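Local coordinates for protein transcriptional regulator, TetR family (Agrobacterium tumefaciens, PDB 3C2B) that probably binds regulatory DNA and controls transcription as a TetR-type regulator, at residues R16-L28 against W55-F69. Numbering follows the deposited sequence.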
ATOM      1  N   ARG A  16      21.232  -8.998 -26.444  1.00 73.78           N
ATOM      2  CA  ARG A  16      21.370  -7.548 -26.488  1.00 73.53           C
ATOM      3  C   ARG A  16      20.166  -6.822 -25.858  1.00 73.32           C
ATOM      4  O   ARG A  16      20.338  -5.821 -25.128  1.00 73.13           O
ATOM      5  CB  ARG A  16      21.595  -7.093 -27.935  1.00 73.75           C
ATOM      6  CG  ARG A  16      21.698  -5.588 -28.154  1.00 75.39           C
ATOM      7  CD  ARG A  16      22.787  -4.935 -27.305  1.00 77.47           C
ATOM      8  NE  ARG A  16      23.099  -3.588 -27.779  1.00 78.97           N
ATOM      9  CZ  ARG A  16      23.510  -2.584 -27.008  1.00 79.35           C
ATOM     10  NH1 ARG A  16      23.654  -2.750 -25.698  1.00 78.95           N
ATOM     11  NH2 ARG A  16      23.763  -1.400 -27.551  1.00 80.65           N
ATOM     12  N   GLN A  17      18.959  -7.305 -26.160  1.00 72.55           N
ATOM     13  CA  GLN A  17      17.728  -6.701 -25.650  1.00 72.06           C
ATOM     14  C   GLN A  17      17.654  -6.775 -24.115  1.00 71.47           C
ATOM     15  O   GLN A  17      17.199  -5.824 -23.465  1.00 71.12           O
ATOM     16  CB  GLN A  17      16.501  -7.348 -26.292  1.00 72.31           C
ATOM     17  CG  GLN A  17      16.255  -6.947 -27.742  1.00 72.12           C
ATOM     18  CD  GLN A  17      15.137  -7.760 -28.377  1.00 72.36           C
ATOM     19  OE1 GLN A  17      13.954  -7.594 -28.053  1.00 71.92           O
ATOM     20  NE2 GLN A  17      15.510  -8.646 -29.296  1.00 74.27           N
ATOM     21  N   ASN A  18      18.128  -7.893 -23.557  1.00 70.57           N
ATOM     22  CA  ASN A  18      18.249  -8.079 -22.108  1.00 70.03           C
ATOM     23  C   ASN A  18      19.274  -7.137 -21.437  1.00 69.94           C
ATOM     24  O   ASN A  18      18.923  -6.425 -20.484  1.00 70.13           O
ATOM     25  CB  ASN A  18      18.514  -9.549 -21.772  1.00 69.75           C
ATOM     26  CG  ASN A  18      17.361 -10.461 -22.189  1.00 69.32           C
ATOM     27  OD1 ASN A  18      16.247 -10.000 -22.454  1.00 68.85           O
ATOM     28  ND2 ASN A  18      17.628 -11.759 -22.251  1.00 68.98           N
ATOM     29  N   ALA A  19      20.512  -7.107 -21.935  1.00 68.82           N
ATOM     30  CA  ALA A  19      21.526  -6.192 -21.410  1.00 68.08           C
ATOM     31  C   ALA A  19      21.002  -4.751 -21.332  1.00 68.04           C
ATOM     32  O   ALA A  19      21.260  -4.044 -20.348  1.00 68.40           O
ATOM     33  CB  ALA A  19      22.777  -6.250 -22.248  1.00 68.16           C
ATOM     34  N   VAL A  20      20.261  -4.335 -22.365  1.00 66.82           N
ATOM     35  CA  VAL A  20      19.676  -2.991 -22.459  1.00 65.95           C
ATOM     36  C   VAL A  20      18.596  -2.745 -21.378  1.00 65.10           C
ATOM     37  O   VAL A  20      18.587  -1.718 -20.683  1.00 64.22           O
ATOM     38  CB  VAL A  20      19.100  -2.732 -23.897  1.00 66.14           C
ATOM     39  CG1 VAL A  20      18.092  -1.569 -23.915  1.00 66.08           C
ATOM     40  CG2 VAL A  20      20.238  -2.493 -24.925  1.00 66.00           C
ATOM     41  N   LEU A  21      17.690  -3.707 -21.252  1.00 64.44           N
ATOM     42  CA  LEU A  21      16.650  -3.669 -20.257  1.00 63.64           C
ATOM     43  C   LEU A  21      17.221  -3.643 -18.831  1.00 63.52           C
ATOM     44  O   LEU A  21      16.639  -2.991 -17.948  1.00 63.51           O
ATOM     45  CB  LEU A  21      15.666  -4.826 -20.483  1.00 63.76           C
ATOM     46  CG  LEU A  21      14.754  -4.670 -21.715  1.00 63.53           C
ATOM     47  CD1 LEU A  21      13.995  -5.948 -22.029  1.00 63.58           C
ATOM     48  CD2 LEU A  21      13.798  -3.454 -21.623  1.00 64.22           C
ATOM     49  N   ASP A  22      18.347  -4.327 -18.607  1.00 62.98           N
ATOM     50  CA  ASP A  22      19.087  -4.215 -17.344  1.00 63.51           C
ATOM     51  C   ASP A  22      19.573  -2.791 -17.038  1.00 63.67           C
ATOM     52  O   ASP A  22      19.566  -2.366 -15.885  1.00 63.82           O
ATOM     53  CB  ASP A  22      20.264  -5.189 -17.289  1.00 63.52           C
ATOM     54  CG  ASP A  22      19.875  -6.567 -16.755  1.00 64.79           C
ATOM     55  OD1 ASP A  22      18.830  -6.728 -16.073  1.00 63.16           O
ATOM     56  OD2 ASP A  22      20.654  -7.511 -17.023  1.00 68.38           O
ATOM     57  N   GLN A  23      19.994  -2.060 -18.063  1.00 64.16           N
ATOM     58  CA  GLN A  23      20.364  -0.655 -17.885  1.00 64.40           C
ATOM     59  C   GLN A  23      19.159   0.210 -17.531  1.00 64.17           C
ATOM     60  O   GLN A  23      19.262   1.152 -16.723  1.00 63.75           O
ATOM     61  CB  GLN A  23      21.054  -0.102 -19.135  1.00 64.65           C
ATOM     62  CG  GLN A  23      22.521  -0.519 -19.299  1.00 66.22           C
ATOM     63  CD  GLN A  23      23.296  -0.525 -17.986  1.00 68.38           C
ATOM     64  OE1 GLN A  23      23.954  -1.513 -17.661  1.00 68.87           O
ATOM     65  NE2 GLN A  23      23.214   0.571 -17.225  1.00 68.82           N
ATOM     66  N   ALA A  24      18.018  -0.123 -18.138  1.00 63.87           N
ATOM     67  CA  ALA A  24      16.789   0.647 -17.967  1.00 63.33           C
ATOM     68  C   ALA A  24      16.198   0.439 -16.563  1.00 63.43           C
ATOM     69  O   ALA A  24      15.759   1.403 -15.918  1.00 63.59           O
ATOM     70  CB  ALA A  24      15.780   0.319 -19.068  1.00 62.95           C
ATOM     71  N   LEU A  25      16.209  -0.813 -16.107  1.00 62.65           N
ATOM     72  CA  LEU A  25      15.889  -1.173 -14.718  1.00 62.15           C
ATOM     73  C   LEU A  25      16.799  -0.436 -13.724  1.00 61.87           C
ATOM     74  O   LEU A  25      16.308   0.132 -12.751  1.00 60.91           O
ATOM     75  CB  LEU A  25      15.985  -2.695 -14.511  1.00 61.86           C
ATOM     76  CG  LEU A  25      14.748  -3.567 -14.797  1.00 63.01           C
ATOM     77  CD1 LEU A  25      13.878  -3.044 -15.949  1.00 62.61           C
ATOM     78  CD2 LEU A  25      15.105  -5.048 -14.993  1.00 61.08           C
ATOM     79  N   ARG A  26      18.109  -0.444 -13.999  1.00 61.37           N
ATOM     80  CA  ARG A  26      19.111   0.288 -13.220  1.00 61.69           C
ATOM     81  C   ARG A  26      18.799   1.791 -13.115  1.00 61.23           C
ATOM     82  O   ARG A  26      18.796   2.338 -12.011  1.00 60.53           O
ATOM     83  CB  ARG A  26      20.513   0.061 -13.805  1.00 62.06           C
ATOM     84  CG  ARG A  26      21.599   1.031 -13.315  1.00 64.46           C
ATOM     85  CD  ARG A  26      23.002   0.410 -13.395  1.00 68.03           C
ATOM     86  NE  ARG A  26      23.185  -0.626 -12.363  1.00 71.09           N
ATOM     87  CZ  ARG A  26      24.247  -1.431 -12.251  1.00 72.68           C
ATOM     88  NH1 ARG A  26      25.269  -1.351 -13.105  1.00 73.31           N
ATOM     89  NH2 ARG A  26      24.282  -2.331 -11.274  1.00 72.91           N
ATOM     90  N   LEU A  27      18.555   2.447 -14.254  1.00 60.78           N
ATOM     91  CA  LEU A  27      18.256   3.895 -14.268  1.00 61.04           C
ATOM     92  C   LEU A  27      17.051   4.199 -13.397  1.00 60.16           C
ATOM     93  O   LEU A  27      17.018   5.185 -12.663  1.00 60.38           O
ATOM     94  CB  LEU A  27      17.973   4.398 -15.688  1.00 60.64           C
ATOM     95  CG  LEU A  27      19.145   4.758 -16.608  1.00 63.40           C
ATOM     96  CD1 LEU A  27      18.622   4.993 -18.026  1.00 63.60           C
ATOM     97  CD2 LEU A  27      19.927   5.989 -16.109  1.00 63.22           C
ATOM     98  N   LEU A  28      16.067   3.316 -13.478  1.00 59.68           N
ATOM     99  CA  LEU A  28      14.801   3.479 -12.798  1.00 58.87           C
ATOM    100  C   LEU A  28      14.938   3.424 -11.259  1.00 58.31           C
ATOM    101  O   LEU A  28      14.383   4.268 -10.554  1.00 57.57           O
ATOM    102  CB  LEU A  28      13.843   2.398 -13.319  1.00 59.75           C
ATOM    103  CG  LEU A  28      12.326   2.592 -13.539  1.00 57.53           C
ATOM    104  CD1 LEU A  28      11.571   1.626 -12.719  1.00 58.34           C
ATOM    105  CD2 LEU A  28      11.817   4.023 -13.407  1.00 56.39           C
ATOM    106  N   TRP A  55      13.036  -2.104 -31.279  1.00 81.82           N
ATOM    107  CA  TRP A  55      13.084  -3.135 -30.242  1.00 82.53           C
ATOM    108  C   TRP A  55      11.759  -3.257 -29.477  1.00 82.51           C
ATOM    109  O   TRP A  55      11.240  -4.372 -29.308  1.00 82.35           O
ATOM    110  CB  TRP A  55      14.233  -2.883 -29.253  1.00 83.01           C
ATOM    111  CG  TRP A  55      15.631  -3.099 -29.814  1.00 83.64           C
ATOM    112  CD1 TRP A  55      15.978  -3.798 -30.938  1.00 84.32           C
ATOM    113  CD2 TRP A  55      16.861  -2.634 -29.239  1.00 84.49           C
ATOM    114  NE1 TRP A  55      17.347  -3.776 -31.112  1.00 84.37           N
ATOM    115  CE2 TRP A  55      17.910  -3.070 -30.080  1.00 84.02           C
ATOM    116  CE3 TRP A  55      17.175  -1.884 -28.096  1.00 84.63           C
ATOM    117  CZ2 TRP A  55      19.252  -2.783 -29.813  1.00 83.86           C
ATOM    118  CZ3 TRP A  55      18.518  -1.593 -27.839  1.00 84.32           C
ATOM    119  CH2 TRP A  55      19.533  -2.043 -28.691  1.00 83.61           C
ATOM    120  N   PHE A  56      11.228  -2.111 -29.026  1.00 82.52           N
ATOM    121  CA  PHE A  56      10.115  -2.063 -28.049  1.00 82.66           C
ATOM    122  C   PHE A  56       8.911  -1.201 -28.472  1.00 82.86           C
ATOM    123  O   PHE A  56       8.081  -0.839 -27.629  1.00 83.07           O
ATOM    124  CB  PHE A  56      10.602  -1.575 -26.654  1.00 82.26           C
ATOM    125  CG  PHE A  56      11.968  -2.090 -26.246  1.00 82.16           C
ATOM    126  CD1 PHE A  56      13.001  -1.192 -25.984  1.00 80.84           C
ATOM    127  CD2 PHE A  56      12.223  -3.474 -26.128  1.00 82.22           C
ATOM    128  CE1 PHE A  56      14.266  -1.653 -25.605  1.00 81.56           C
ATOM    129  CE2 PHE A  56      13.490  -3.949 -25.757  1.00 81.42           C
ATOM    130  CZ  PHE A  56      14.512  -3.037 -25.494  1.00 81.29           C
ATOM    131  N   GLY A  57       8.809  -0.870 -29.758  1.00 83.12           N
ATOM    132  CA  GLY A  57       7.740   0.012 -30.233  1.00 83.31           C
ATOM    133  C   GLY A  57       8.000   1.458 -29.845  1.00 83.45           C
ATOM    134  O   GLY A  57       8.906   2.087 -30.380  1.00 83.63           O
ATOM    135  N   ASP A  58       7.208   1.982 -28.911  1.00 83.39           N
ATOM    136  CA  ASP A  58       7.360   3.361 -28.429  1.00 83.37           C
ATOM    137  C   ASP A  58       7.827   3.407 -26.967  1.00 83.54           C
ATOM    138  O   ASP A  58       8.247   2.392 -26.413  1.00 83.19           O
ATOM    139  CB  ASP A  58       6.049   4.146 -28.618  1.00 83.26           C
ATOM    140  CG  ASP A  58       4.808   3.304 -28.336  1.00 83.43           C
ATOM    141  OD1 ASP A  58       4.389   2.548 -29.238  1.00 83.86           O
ATOM    142  OD2 ASP A  58       4.242   3.403 -27.224  1.00 82.86           O
ATOM    143  N   ARG A  59       7.768   4.587 -26.354  1.00 83.95           N
ATOM    144  CA  ARG A  59       8.047   4.739 -24.928  1.00 84.52           C
ATOM    145  C   ARG A  59       7.191   3.765 -24.114  1.00 84.58           C
ATOM    146  O   ARG A  59       7.719   3.001 -23.309  1.00 84.32           O
ATOM    147  CB  ARG A  59       7.842   6.205 -24.497  1.00 84.79           C
ATOM    148  CG  ARG A  59       7.539   6.506 -22.994  1.00 85.84           C
ATOM    149  CD  ARG A  59       8.543   5.885 -22.011  1.00 86.82           C
ATOM    150  NE  ARG A  59       9.120   6.819 -21.032  1.00 88.34           N
ATOM    151  CZ  ARG A  59       8.526   7.295 -19.930  1.00 88.48           C
ATOM    152  NH1 ARG A  59       9.208   8.113 -19.144  1.00 87.47           N
ATOM    153  NH2 ARG A  59       7.273   6.982 -19.598  1.00 88.81           N
ATOM    154  N   ASP A  60       5.881   3.772 -24.359  1.00 84.99           N
ATOM    155  CA  ASP A  60       4.938   2.928 -23.617  1.00 85.41           C
ATOM    156  C   ASP A  60       5.216   1.424 -23.765  1.00 85.54           C
ATOM    157  O   ASP A  60       4.978   0.644 -22.841  1.00 85.91           O
ATOM    158  CB  ASP A  60       3.487   3.269 -23.991  1.00 85.46           C
ATOM    159  CG  ASP A  60       2.897   4.403 -23.137  1.00 85.81           C
ATOM    160  OD1 ASP A  60       1.707   4.297 -22.769  1.00 85.33           O
ATOM    161  OD2 ASP A  60       3.612   5.393 -22.833  1.00 86.05           O
ATOM    162  N   GLY A  61       5.727   1.025 -24.926  1.00 85.71           N
ATOM    163  CA  GLY A  61       6.125  -0.363 -25.151  1.00 85.61           C
ATOM    164  C   GLY A  61       7.423  -0.727 -24.444  1.00 85.57           C
ATOM    165  O   GLY A  61       7.628  -1.880 -24.074  1.00 85.60           O
ATOM    166  N   LEU A  62       8.309   0.252 -24.268  1.00 85.35           N
ATOM    167  CA  LEU A  62       9.582   0.018 -23.600  1.00 85.50           C
ATOM    168  C   LEU A  62       9.330  -0.277 -22.131  1.00 85.47           C
ATOM    169  O   LEU A  62       9.908  -1.203 -21.567  1.00 85.97           O
ATOM    170  CB  LEU A  62      10.508   1.232 -23.753  1.00 85.55           C
ATOM    171  CG  LEU A  62      11.684   1.430 -22.781  1.00 85.83           C
ATOM    172  CD1 LEU A  62      12.666   0.243 -22.769  1.00 85.54           C
ATOM    173  CD2 LEU A  62      12.417   2.721 -23.108  1.00 85.77           C
ATOM    174  N   LEU A  63       8.456   0.521 -21.529  1.00 84.99           N
ATOM    175  CA  LEU A  63       8.087   0.382 -20.120  1.00 84.63           C
ATOM    176  C   LEU A  63       7.501  -0.998 -19.828  1.00 84.27           C
ATOM    177  O   LEU A  63       7.786  -1.587 -18.781  1.00 84.42           O
ATOM    178  CB  LEU A  63       7.083   1.467 -19.753  1.00 84.30           C
ATOM    179  CG  LEU A  63       7.639   2.859 -19.432  1.00 84.84           C
ATOM    180  CD1 LEU A  63       9.008   3.130 -20.045  1.00 83.34           C
ATOM    181  CD2 LEU A  63       6.615   3.935 -19.804  1.00 84.91           C
ATOM    182  N   ALA A  64       6.702  -1.502 -20.772  1.00 83.51           N
ATOM    183  CA  ALA A  64       6.065  -2.814 -20.667  1.00 83.12           C
ATOM    184  C   ALA A  64       7.064  -3.971 -20.768  1.00 82.65           C
ATOM    185  O   ALA A  64       6.906  -4.989 -20.076  1.00 82.40           O
ATOM    186  CB  ALA A  64       4.947  -2.966 -21.724  1.00 83.12           C
ATOM    187  N   ALA A  65       8.076  -3.822 -21.629  1.00 82.22           N
ATOM    188  CA  ALA A  65       9.087  -4.864 -21.814  1.00 81.88           C
ATOM    189  C   ALA A  65       9.978  -4.942 -20.585  1.00 81.69           C
ATOM    190  O   ALA A  65      10.406  -6.019 -20.209  1.00 82.11           O
ATOM    191  CB  ALA A  65       9.910  -4.637 -23.092  1.00 81.79           C
HETATM  192  N   MSE A  66      10.242  -3.793 -19.971  1.00 80.99           N
HETATM  193  CA  MSE A  66      10.923  -3.703 -18.679  1.00 80.97           C
HETATM  194  C   MSE A  66      10.157  -4.472 -17.564  1.00 81.12           C
HETATM  195  O   MSE A  66      10.742  -5.243 -16.788  1.00 81.28           O
HETATM  196  CB  MSE A  66      11.074  -2.224 -18.273  1.00 80.53           C
HETATM  197  CG  MSE A  66      12.008  -1.360 -19.153  1.00 78.03           C
HETATM  198 SE   MSE A  66      12.071   0.540 -18.569  0.60 80.74          SE
HETATM  199  CE  MSE A  66      12.727   0.304 -16.740  1.00 74.95           C
ATOM    200  N   ILE A  67       8.851  -4.238 -17.487  1.00 81.40           N
ATOM    201  CA  ILE A  67       7.974  -4.963 -16.552  1.00 81.45           C
ATOM    202  C   ILE A  67       7.945  -6.485 -16.848  1.00 81.81           C
ATOM    203  O   ILE A  67       8.071  -7.287 -15.919  1.00 82.04           O
ATOM    204  CB  ILE A  67       6.533  -4.378 -16.526  1.00 81.35           C
ATOM    205  CG1 ILE A  67       6.551  -2.956 -15.944  1.00 81.82           C
ATOM    206  CG2 ILE A  67       5.565  -5.295 -15.743  1.00 79.48           C
ATOM    207  CD1 ILE A  67       5.201  -2.224 -15.923  1.00 81.42           C
ATOM    208  N   THR A  68       7.791  -6.883 -18.120  1.00 81.62           N
ATOM    209  CA  THR A  68       7.715  -8.317 -18.445  1.00 81.26           C
ATOM    210  C   THR A  68       9.087  -9.008 -18.487  1.00 80.94           C
ATOM    211  O   THR A  68       9.159 -10.227 -18.323  1.00 81.91           O
ATOM    212  CB  THR A  68       6.906  -8.606 -19.724  1.00 81.45           C
ATOM    213  OG1 THR A  68       7.633  -8.162 -20.874  1.00 81.84           O
ATOM    214  CG2 THR A  68       5.548  -7.912 -19.668  1.00 81.67           C
ATOM    215  N   PHE A  69      10.155  -8.242 -18.719  1.00 79.81           N
ATOM    216  CA  PHE A  69      11.542  -8.736 -18.601  1.00 78.94           C
ATOM    217  C   PHE A  69      11.839  -9.055 -17.136  1.00 78.06           C
ATOM    218  O   PHE A  69      12.413 -10.096 -16.838  1.00 77.45           O
ATOM    219  CB  PHE A  69      12.536  -7.676 -19.136  1.00 79.01           C
ATOM    220  CG  PHE A  69      14.000  -7.958 -18.834  1.00 79.40           C
ATOM    221  CD1 PHE A  69      14.697  -8.963 -19.513  1.00 78.11           C
ATOM    222  CD2 PHE A  69      14.697  -7.185 -17.898  1.00 78.46           C
ATOM    223  CE1 PHE A  69      16.060  -9.213 -19.241  1.00 78.06           C
ATOM    224  CE2 PHE A  69      16.068  -7.429 -17.630  1.00 77.81           C
ATOM    225  CZ  PHE A  69      16.746  -8.438 -18.304  1.00 77.30           C
TER
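Leu-21 and Met-66, whose CA atoms lie 5.9 Å apart, show how two helices crossing at nearly a right angle (-96°) can mesh by exchanging knobs. Leu-21 enters a hollow walled by Phe-56, Ala-65, Met-66 and Phe-69. Its CD2 branch presses over one face of the Phe-56 ring and reaches Met-66 CG at 3.7 Å, while Leu-21 CB makes a CH-pi contact with Phe-69, 3.9 Å from the ring centroid. In return, selenomethionine Met-66 fills the groove between Leu-21, Ala-24, Leu-25 and Leu-28. Its chain runs extended to the selenium and then bends (chi3 59°), which turns the methyl toward the backbone of helix 16-28 at Ala-24: SE rests 3.7 Å from Ala-24 CB, and CE comes 3.6 Å from Leu-25 CD1. A third knob, Phe-69 (CG anti to N, chi1 169°), swings its ring across helix 16-28 among Asn-18, Leu-21, Asp-22 and Leu-25. Leu-25 CD2 and Asp-22 OD1 meet the rim of that ring, the carboxylate oxygen 3.2 Å from Phe-69 CE2.

Nearer the start of helix 16-28, Gln-17 CG lies over one face of the Trp-55 indole. Val-20 abuts the far end of the indole, with its CG2 3.5 Å from Trp-55 CZ3, and CG1 touches the edge of Phe-56. Arg-16 passes the same indole obliquely, its guanidinium held by the carbonyl of Ala-45. Helix 15-31 thus packs on the end of the predicted helix-turn-helix and on the following helix 59-71. Helix 38-45, through Leu-41, also touches Val-20 and Ala-24; with helices 15-31 and 49-56 it makes up the three-helix DNA-binding domain characteristic of TetR regulators.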